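Local atomic coordinates of reticulocyte binding protein (PDB entry 3FAW), a protein that probably hydrolyses alpha-1,6-glycosidic linkages in pullulan and related alpha-glucans, as a secreted, cell-wall-anchored streptococcal pullulanase of the alpha-amylase type. Residues 244-254 / 366-377; 442-451 / 473-483. All coordinates share one frame; numbering follows the deposited sequence.

Contact 1: residues 244-254 / 366-377; sequences VNPSQLGPQNL and SARIAELKQLIH
K373 pushes its ammonium group into loop 244-254, at its 3-10 segment 246-248, and NZ donates to P246 O and L249 O, each at 2.9 Å. It approaches P246 O from above the carbonyl plane, 47° out of it, while L249 N reaches that oxygen from the opposite face. With chi2 and chi3 near 180°, the lysine stem runs straight past G250, CD lying 4.0 Å from its CA. A water bridges NZ to P251 O, and E448 supplies the salt-bridge partner. Apolar packing is close: L249 CD1 sits 3.5 Å from S366 CB, and I369 CD1 reaches V244 CG2 tip to tip. L254 packs CD2 across the stem at about a right angle, 3.8 Å from K373 CG, and CD1 3.7 Å from H377 CB. Toward solvent the fit is looser: P251 CB lies over one face of the H377 ring (CH-pi, 4.2 Å from its centroid, 13° off the normal), and a water 2.7 Å from H377 NE2 accepts only a weak bond from N253 ND2. The loop covers one flank of helix 367-381, beside helix 432-449 (Y444, E448, F449), and helix 295-298 packs on L372 and L375.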
# COMPACT_ATOMS: atom_id res chain seq x y z
N VAL A 244 -11.41 -22.03 9.67
CA VAL A 244 -10.04 -22.32 10.09
C VAL A 244 -9.74 -21.80 11.50
O VAL A 244 -10.46 -20.96 12.05
CB VAL A 244 -9.00 -21.71 9.11
CG1 VAL A 244 -9.05 -22.41 7.76
CG2 VAL A 244 -9.21 -20.20 8.95
N ASN A 245 -8.65 -22.32 12.07
CA ASN A 245 -8.15 -21.90 13.38
C ASN A 245 -6.70 -21.42 13.26
O ASN A 245 -5.76 -22.20 13.43
CB ASN A 245 -8.26 -23.07 14.37
CG ASN A 245 -8.11 -22.63 15.82
OD1 ASN A 245 -7.48 -21.61 16.12
ND2 ASN A 245 -8.69 -23.39 16.74
N PRO A 246 -6.52 -20.12 12.93
CA PRO A 246 -5.20 -19.51 12.72
C PRO A 246 -4.15 -19.83 13.79
O PRO A 246 -3.01 -20.13 13.46
CB PRO A 246 -5.51 -18.01 12.71
CG PRO A 246 -6.88 -17.94 12.15
CD PRO A 246 -7.60 -19.13 12.73
N SER A 247 -4.56 -19.77 15.06
CA SER A 247 -3.64 -19.95 16.20
C SER A 247 -3.00 -21.34 16.24
O SER A 247 -1.90 -21.50 16.79
CB SER A 247 -4.38 -19.68 17.52
OG SER A 247 -5.47 -20.56 17.70
N GLN A 248 -3.67 -22.33 15.66
CA GLN A 248 -3.16 -23.70 15.63
C GLN A 248 -2.15 -23.93 14.50
O GLN A 248 -1.47 -24.96 14.48
CB GLN A 248 -4.32 -24.69 15.53
CG GLN A 248 -5.24 -24.70 16.76
CD GLN A 248 -6.35 -25.74 16.68
OE1 GLN A 248 -6.74 -26.16 15.59
NE2 GLN A 248 -6.85 -26.16 17.83
N LEU A 249 -2.02 -22.98 13.57
CA LEU A 249 -1.22 -23.17 12.36
C LEU A 249 0.10 -22.40 12.38
O LEU A 249 0.22 -21.35 13.01
CB LEU A 249 -2.02 -22.75 11.12
CG LEU A 249 -3.42 -23.35 10.99
CD1 LEU A 249 -4.21 -22.65 9.87
CD2 LEU A 249 -3.35 -24.86 10.75
N GLY A 250 1.10 -22.92 11.67
CA GLY A 250 2.41 -22.29 11.57
C GLY A 250 3.24 -22.46 12.83
O GLY A 250 2.78 -23.08 13.80
N PRO A 251 4.48 -21.91 12.83
CA PRO A 251 5.35 -21.98 14.01
C PRO A 251 4.68 -21.36 15.24
O PRO A 251 4.23 -20.22 15.18
CB PRO A 251 6.59 -21.17 13.61
CG PRO A 251 6.52 -21.01 12.14
CD PRO A 251 5.10 -21.18 11.72
N GLN A 252 4.61 -22.12 16.33
CA GLN A 252 3.91 -21.70 17.54
C GLN A 252 4.70 -20.70 18.39
O GLN A 252 4.14 -20.08 19.30
CB GLN A 252 3.51 -22.92 18.37
CG GLN A 252 2.48 -23.81 17.68
CD GLN A 252 1.16 -23.10 17.46
OE1 GLN A 252 0.46 -22.77 18.41
NE2 GLN A 252 0.82 -22.85 16.20
N ASN A 253 5.99 -20.54 18.09
CA ASN A 253 6.82 -19.54 18.77
C ASN A 253 7.02 -18.27 17.94
O ASN A 253 7.94 -17.49 18.20
CB ASN A 253 8.17 -20.15 19.18
CG ASN A 253 8.99 -20.63 17.99
OD1 ASN A 253 8.46 -20.77 16.88
ND2 ASN A 253 10.27 -20.91 18.22
N LEU A 254 6.16 -18.07 16.94
CA LEU A 254 6.23 -16.89 16.08
C LEU A 254 6.25 -15.63 16.95
O LEU A 254 5.42 -15.49 17.86
CB LEU A 254 5.05 -16.85 15.11
CG LEU A 254 5.10 -15.82 13.98
CD1 LEU A 254 6.18 -16.16 12.95
CD2 LEU A 254 3.73 -15.70 13.31
N SER A 366 -6.10 -23.87 5.40
CA SER A 366 -5.19 -23.72 6.53
C SER A 366 -3.74 -23.50 6.09
O SER A 366 -2.96 -22.87 6.80
CB SER A 366 -5.28 -24.95 7.45
OG SER A 366 -6.54 -25.00 8.09
N ALA A 367 -3.39 -24.01 4.90
CA ALA A 367 -2.01 -24.01 4.43
C ALA A 367 -1.40 -22.61 4.33
O ALA A 367 -0.33 -22.36 4.88
CB ALA A 367 -1.91 -24.73 3.09
N ARG A 368 -2.09 -21.69 3.65
CA ARG A 368 -1.57 -20.33 3.41
C ARG A 368 -1.27 -19.54 4.68
O ARG A 368 -0.34 -18.73 4.70
CB ARG A 368 -2.53 -19.54 2.51
CG ARG A 368 -3.92 -19.32 3.12
CD ARG A 368 -4.98 -19.92 2.23
NE ARG A 368 -5.77 -18.95 1.52
CZ ARG A 368 -6.51 -19.22 0.45
NH1 ARG A 368 -6.54 -20.43 -0.09
NH2 ARG A 368 -7.21 -18.25 -0.09
N ILE A 369 -2.05 -19.77 5.73
CA ILE A 369 -1.81 -19.17 7.03
C ILE A 369 -0.50 -19.71 7.61
O ILE A 369 0.35 -18.94 8.09
CB ILE A 369 -2.99 -19.45 8.01
CG1 ILE A 369 -4.25 -18.72 7.53
CG2 ILE A 369 -2.63 -19.02 9.44
CD1 ILE A 369 -5.50 -19.06 8.32
N ALA A 370 -0.33 -21.03 7.53
CA ALA A 370 0.90 -21.68 7.97
C ALA A 370 2.10 -21.27 7.10
O ALA A 370 3.20 -21.07 7.61
CB ALA A 370 0.72 -23.20 7.94
N GLU A 371 1.88 -21.14 5.80
CA GLU A 371 2.94 -20.78 4.86
C GLU A 371 3.45 -19.34 5.02
O GLU A 371 4.65 -19.10 4.90
CB GLU A 371 2.48 -21.00 3.43
CG GLU A 371 2.31 -22.47 3.05
CD GLU A 371 1.50 -22.64 1.79
OE1 GLU A 371 0.34 -22.16 1.74
OE2 GLU A 371 2.01 -23.25 0.83
N LEU A 372 2.55 -18.39 5.28
CA LEU A 372 2.96 -16.99 5.50
C LEU A 372 3.65 -16.83 6.86
O LEU A 372 4.64 -16.11 6.97
CB LEU A 372 1.77 -16.02 5.37
CG LEU A 372 2.12 -14.53 5.53
CD1 LEU A 372 3.20 -14.09 4.53
CD2 LEU A 372 0.87 -13.65 5.38
N LYS A 373 3.12 -17.49 7.88
CA LYS A 373 3.76 -17.50 9.20
C LYS A 373 5.19 -18.04 9.14
O LYS A 373 6.08 -17.52 9.81
CB LYS A 373 2.94 -18.32 10.20
CG LYS A 373 1.70 -17.62 10.75
CD LYS A 373 1.03 -18.52 11.77
CE LYS A 373 -0.22 -17.92 12.37
NZ LYS A 373 -0.56 -18.60 13.66
N GLN A 374 5.40 -19.09 8.35
CA GLN A 374 6.71 -19.72 8.23
C GLN A 374 7.71 -18.80 7.52
O GLN A 374 8.84 -18.64 7.98
CB GLN A 374 6.61 -21.06 7.48
CG GLN A 374 7.91 -21.87 7.42
CD GLN A 374 8.38 -22.35 8.79
OE1 GLN A 374 9.49 -22.04 9.22
NE2 GLN A 374 7.53 -23.10 9.47
N LEU A 375 7.27 -18.20 6.42
CA LEU A 375 8.08 -17.19 5.73
C LEU A 375 8.46 -16.04 6.68
O LEU A 375 9.61 -15.61 6.68
CB LEU A 375 7.31 -16.62 4.52
CG LEU A 375 7.93 -15.41 3.82
CD1 LEU A 375 9.32 -15.75 3.29
CD2 LEU A 375 7.03 -14.92 2.69
N ILE A 376 7.51 -15.57 7.48
CA ILE A 376 7.74 -14.45 8.40
C ILE A 376 8.70 -14.85 9.53
O ILE A 376 9.56 -14.07 9.93
CB ILE A 376 6.40 -13.91 8.96
CG1 ILE A 376 5.64 -13.16 7.86
CG2 ILE A 376 6.65 -12.97 10.13
CD1 ILE A 376 4.23 -12.71 8.25
N HIS A 377 8.56 -16.08 10.02
CA HIS A 377 9.49 -16.66 10.99
C HIS A 377 10.90 -16.79 10.39
O HIS A 377 11.89 -16.53 11.07
CB HIS A 377 8.98 -18.03 11.46
CG HIS A 377 9.63 -18.54 12.71
ND1 HIS A 377 9.51 -17.90 13.93
CD2 HIS A 377 10.38 -19.65 12.94
CE1 HIS A 377 10.18 -18.59 14.85
NE2 HIS A 377 10.71 -19.65 14.27
O HOH W 1 -7.45 -24.55 10.73
O HOH W 2 1.78 -18.87 15.52
O HOH W 3 12.13 -21.66 15.46

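Contact 2: residues 442-451 / 473-483; sequences IKYLTSEFKV and EAKAINPNMIM
Helix segments 442-449 and 473-477 run nearly parallel, their axes 16° apart and 9.3 Å distant at closest approach, each followed by a barrel strand. T446 is central to the interface. Its CG2, anti to the backbone N (OG1 chi1 -55°), meets M481 CE tip to tip at 3.6 Å and I477 CG2 at 4.0 Å. The same rotation brings OG1 back to I442 O at 2.6 Å, on the opposite face of that carbonyl from T446 N, so the buried hydroxyl is satisfied within its own helix. I442 CG2 touches both A474 CB and M483 CE, 3.8 Å from the latter. I477 crosses T446 obliquely and also touches S447 CB. At the partly exposed end, K443 and E473 cross with aliphatic parts touching, CG to CB 3.8 Å, but NZ stays 4.1 Å from OE1, beyond a salt bridge. One polar link spans the interface: N478 ND2 donates weakly to V451 O (3.4 Å, 144°), while its OD1 accepts from N480 N in an Asx turn. Strand 453-456, helix 464-477 and strand 482-485 form a beta-alpha-beta unit, and the closed parallel sheet of eight strands places it in the TIM barrel of the alpha-amylase family.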
# COMPACT_ATOMS: atom_id res chain seq x y z
N ILE A 442 -5.94 -4.90 10.85
CA ILE A 442 -4.59 -4.49 11.24
C ILE A 442 -4.18 -5.17 12.56
O ILE A 442 -3.04 -5.62 12.69
CB ILE A 442 -4.48 -2.95 11.37
CG1 ILE A 442 -4.55 -2.28 9.98
CG2 ILE A 442 -3.18 -2.55 12.08
CD1 ILE A 442 -3.28 -2.43 9.14
N LYS A 443 -5.10 -5.25 13.51
CA LYS A 443 -4.83 -5.92 14.79
C LYS A 443 -4.63 -7.43 14.62
O LYS A 443 -3.76 -8.03 15.26
CB LYS A 443 -5.97 -5.68 15.78
CG LYS A 443 -6.01 -4.28 16.37
CD LYS A 443 -7.33 -4.04 17.10
CE LYS A 443 -7.43 -4.83 18.39
NZ LYS A 443 -8.82 -4.85 18.91
N TYR A 444 -5.46 -8.04 13.77
CA TYR A 444 -5.36 -9.47 13.49
C TYR A 444 -4.04 -9.80 12.80
O TYR A 444 -3.30 -10.68 13.25
CB TYR A 444 -6.55 -9.95 12.65
CG TYR A 444 -6.37 -11.33 12.06
CD1 TYR A 444 -6.50 -12.47 12.84
CD2 TYR A 444 -6.07 -11.49 10.71
CE1 TYR A 444 -6.32 -13.75 12.28
CE2 TYR A 444 -5.89 -12.75 10.15
CZ TYR A 444 -6.02 -13.87 10.94
OH TYR A 444 -5.84 -15.12 10.36
N LEU A 445 -3.73 -9.09 11.72
CA LEU A 445 -2.48 -9.31 11.00
C LEU A 445 -1.26 -9.09 11.90
O LEU A 445 -0.31 -9.87 11.86
CB LEU A 445 -2.39 -8.41 9.76
CG LEU A 445 -3.43 -8.74 8.67
CD1 LEU A 445 -3.47 -7.64 7.59
CD2 LEU A 445 -3.17 -10.11 8.06
N THR A 446 -1.30 -8.05 12.73
CA THR A 446 -0.19 -7.76 13.65
C THR A 446 0.02 -8.89 14.66
O THR A 446 1.11 -9.43 14.76
CB THR A 446 -0.39 -6.44 14.43
OG1 THR A 446 -0.60 -5.36 13.52
CG2 THR A 446 0.83 -6.14 15.28
N SER A 447 -1.03 -9.22 15.40
CA SER A 447 -0.92 -10.16 16.51
C SER A 447 -0.82 -11.63 16.06
O SER A 447 -0.11 -12.42 16.67
CB SER A 447 -2.08 -9.98 17.50
OG SER A 447 -3.32 -10.27 16.90
N GLU A 448 -1.53 -11.98 14.98
CA GLU A 448 -1.54 -13.37 14.49
C GLU A 448 -0.29 -13.71 13.68
O GLU A 448 0.34 -14.74 13.92
CB GLU A 448 -2.80 -13.64 13.65
CG GLU A 448 -3.05 -15.12 13.36
CD GLU A 448 -3.15 -15.95 14.63
OE1 GLU A 448 -3.87 -15.54 15.56
OE2 GLU A 448 -2.50 -17.02 14.70
N PHE A 449 0.06 -12.86 12.72
CA PHE A 449 1.22 -13.11 11.85
C PHE A 449 2.52 -12.43 12.32
O PHE A 449 3.57 -12.60 11.70
CB PHE A 449 0.89 -12.71 10.40
CG PHE A 449 -0.16 -13.59 9.76
CD1 PHE A 449 0.21 -14.78 9.14
CD2 PHE A 449 -1.50 -13.24 9.79
CE1 PHE A 449 -0.75 -15.60 8.54
CE2 PHE A 449 -2.47 -14.06 9.21
CZ PHE A 449 -2.10 -15.23 8.58
N LYS A 450 2.44 -11.69 13.44
CA LYS A 450 3.58 -10.95 14.01
C LYS A 450 4.23 -9.99 13.01
O LYS A 450 5.45 -9.95 12.86
CB LYS A 450 4.63 -11.91 14.61
CG LYS A 450 4.08 -12.87 15.65
CD LYS A 450 3.45 -12.18 16.85
CE LYS A 450 2.97 -13.19 17.88
NZ LYS A 450 1.83 -12.69 18.68
N VAL A 451 3.38 -9.22 12.34
CA VAL A 451 3.81 -8.27 11.33
C VAL A 451 4.46 -7.05 11.99
O VAL A 451 4.01 -6.58 13.04
CB VAL A 451 2.62 -7.85 10.42
CG1 VAL A 451 3.02 -6.73 9.48
CG2 VAL A 451 2.12 -9.05 9.65
N GLU A 473 -3.51 1.02 17.97
CA GLU A 473 -3.80 -0.39 18.28
C GLU A 473 -2.65 -1.32 17.91
O GLU A 473 -2.31 -2.22 18.68
CB GLU A 473 -5.07 -0.84 17.54
CG GLU A 473 -6.36 -0.18 18.04
CD GLU A 473 -6.81 -0.66 19.42
OE1 GLU A 473 -6.38 -1.75 19.86
OE2 GLU A 473 -7.61 0.05 20.06
N ALA A 474 -2.07 -1.10 16.73
CA ALA A 474 -0.93 -1.90 16.26
C ALA A 474 0.29 -1.67 17.16
O ALA A 474 0.97 -2.63 17.55
CB ALA A 474 -0.60 -1.55 14.81
N LYS A 475 0.55 -0.41 17.50
CA LYS A 475 1.68 -0.07 18.36
C LYS A 475 1.51 -0.64 19.77
O LYS A 475 2.49 -1.01 20.40
CB LYS A 475 1.93 1.44 18.39
CG LYS A 475 2.98 1.87 19.42
CD LYS A 475 3.76 3.10 18.99
CE LYS A 475 4.89 2.74 18.03
NZ LYS A 475 5.89 3.83 17.90
N ALA A 476 0.27 -0.72 20.25
CA ALA A 476 -0.02 -1.30 21.56
C ALA A 476 0.32 -2.79 21.60
O ALA A 476 0.80 -3.29 22.62
CB ALA A 476 -1.48 -1.08 21.95
N ILE A 477 0.08 -3.50 20.50
CA ILE A 477 0.45 -4.92 20.40
C ILE A 477 1.97 -5.07 20.21
O ILE A 477 2.61 -5.85 20.92
CB ILE A 477 -0.26 -5.61 19.21
CG1 ILE A 477 -1.78 -5.58 19.39
CG2 ILE A 477 0.21 -7.06 19.08
CD1 ILE A 477 -2.55 -5.94 18.13
N ASN A 478 2.51 -4.31 19.26
CA ASN A 478 3.93 -4.35 18.88
C ASN A 478 4.56 -2.95 19.04
O ASN A 478 4.43 -2.11 18.15
CB ASN A 478 4.05 -4.82 17.43
CG ASN A 478 5.49 -4.83 16.91
OD1 ASN A 478 6.44 -4.61 17.66
ND2 ASN A 478 5.64 -5.09 15.62
N PRO A 479 5.27 -2.71 20.16
CA PRO A 479 5.93 -1.43 20.44
C PRO A 479 6.87 -0.92 19.35
O PRO A 479 7.09 0.29 19.26
CB PRO A 479 6.74 -1.73 21.71
CG PRO A 479 6.03 -2.83 22.37
CD PRO A 479 5.47 -3.68 21.26
N ASN A 480 7.44 -1.82 18.54
CA ASN A 480 8.34 -1.45 17.45
C ASN A 480 7.63 -1.23 16.10
O ASN A 480 8.29 -1.03 15.07
CB ASN A 480 9.43 -2.52 17.28
CG ASN A 480 10.41 -2.56 18.45
OD1 ASN A 480 10.92 -3.62 18.81
ND2 ASN A 480 10.67 -1.40 19.05
N MET A 481 6.31 -1.24 16.11
CA MET A 481 5.49 -1.05 14.90
C MET A 481 5.90 0.21 14.12
O MET A 481 6.11 1.27 14.71
CB MET A 481 4.01 -0.97 15.29
CG MET A 481 3.03 -0.59 14.19
SD MET A 481 2.88 -1.83 12.89
CE MET A 481 2.63 -3.33 13.85
N ILE A 482 6.01 0.07 12.80
CA ILE A 482 6.14 1.24 11.94
C ILE A 482 5.10 1.20 10.83
O ILE A 482 4.71 0.14 10.37
CB ILE A 482 7.57 1.40 11.35
CG1 ILE A 482 7.94 0.23 10.44
CG2 ILE A 482 8.59 1.55 12.48
CD1 ILE A 482 9.24 0.47 9.66
N MET A 483 4.62 2.37 10.43
CA MET A 483 3.66 2.45 9.33
C MET A 483 4.06 3.53 8.34
O MET A 483 4.60 4.57 8.72
CB MET A 483 2.25 2.72 9.86
CG MET A 483 1.59 1.50 10.50
SD MET A 483 -0.03 1.86 11.21
CE MET A 483 -0.57 0.20 11.64

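In the fold
Helix 432-449 is common ground: contact 2 is built on its last turns, and contact 1 reaches the same helix through the salt bridge of K373 NZ to E448 OE2, 2.7 Å. The contact centres lie about 16 Å apart. Contact 2 is the more buried, with no exposed residue among those that touch; it is chiefly apolar, its one cross-link a weak hydrogen bond between the connections that follow the two helices. Contact 1 lies farther out, joins a loop preceding the first barrel strand to helix 367-381, and buries more surface, 725 against 430 Å². Its chemistry is correspondingly more polar, with a buried ammonium group and water-mediated links.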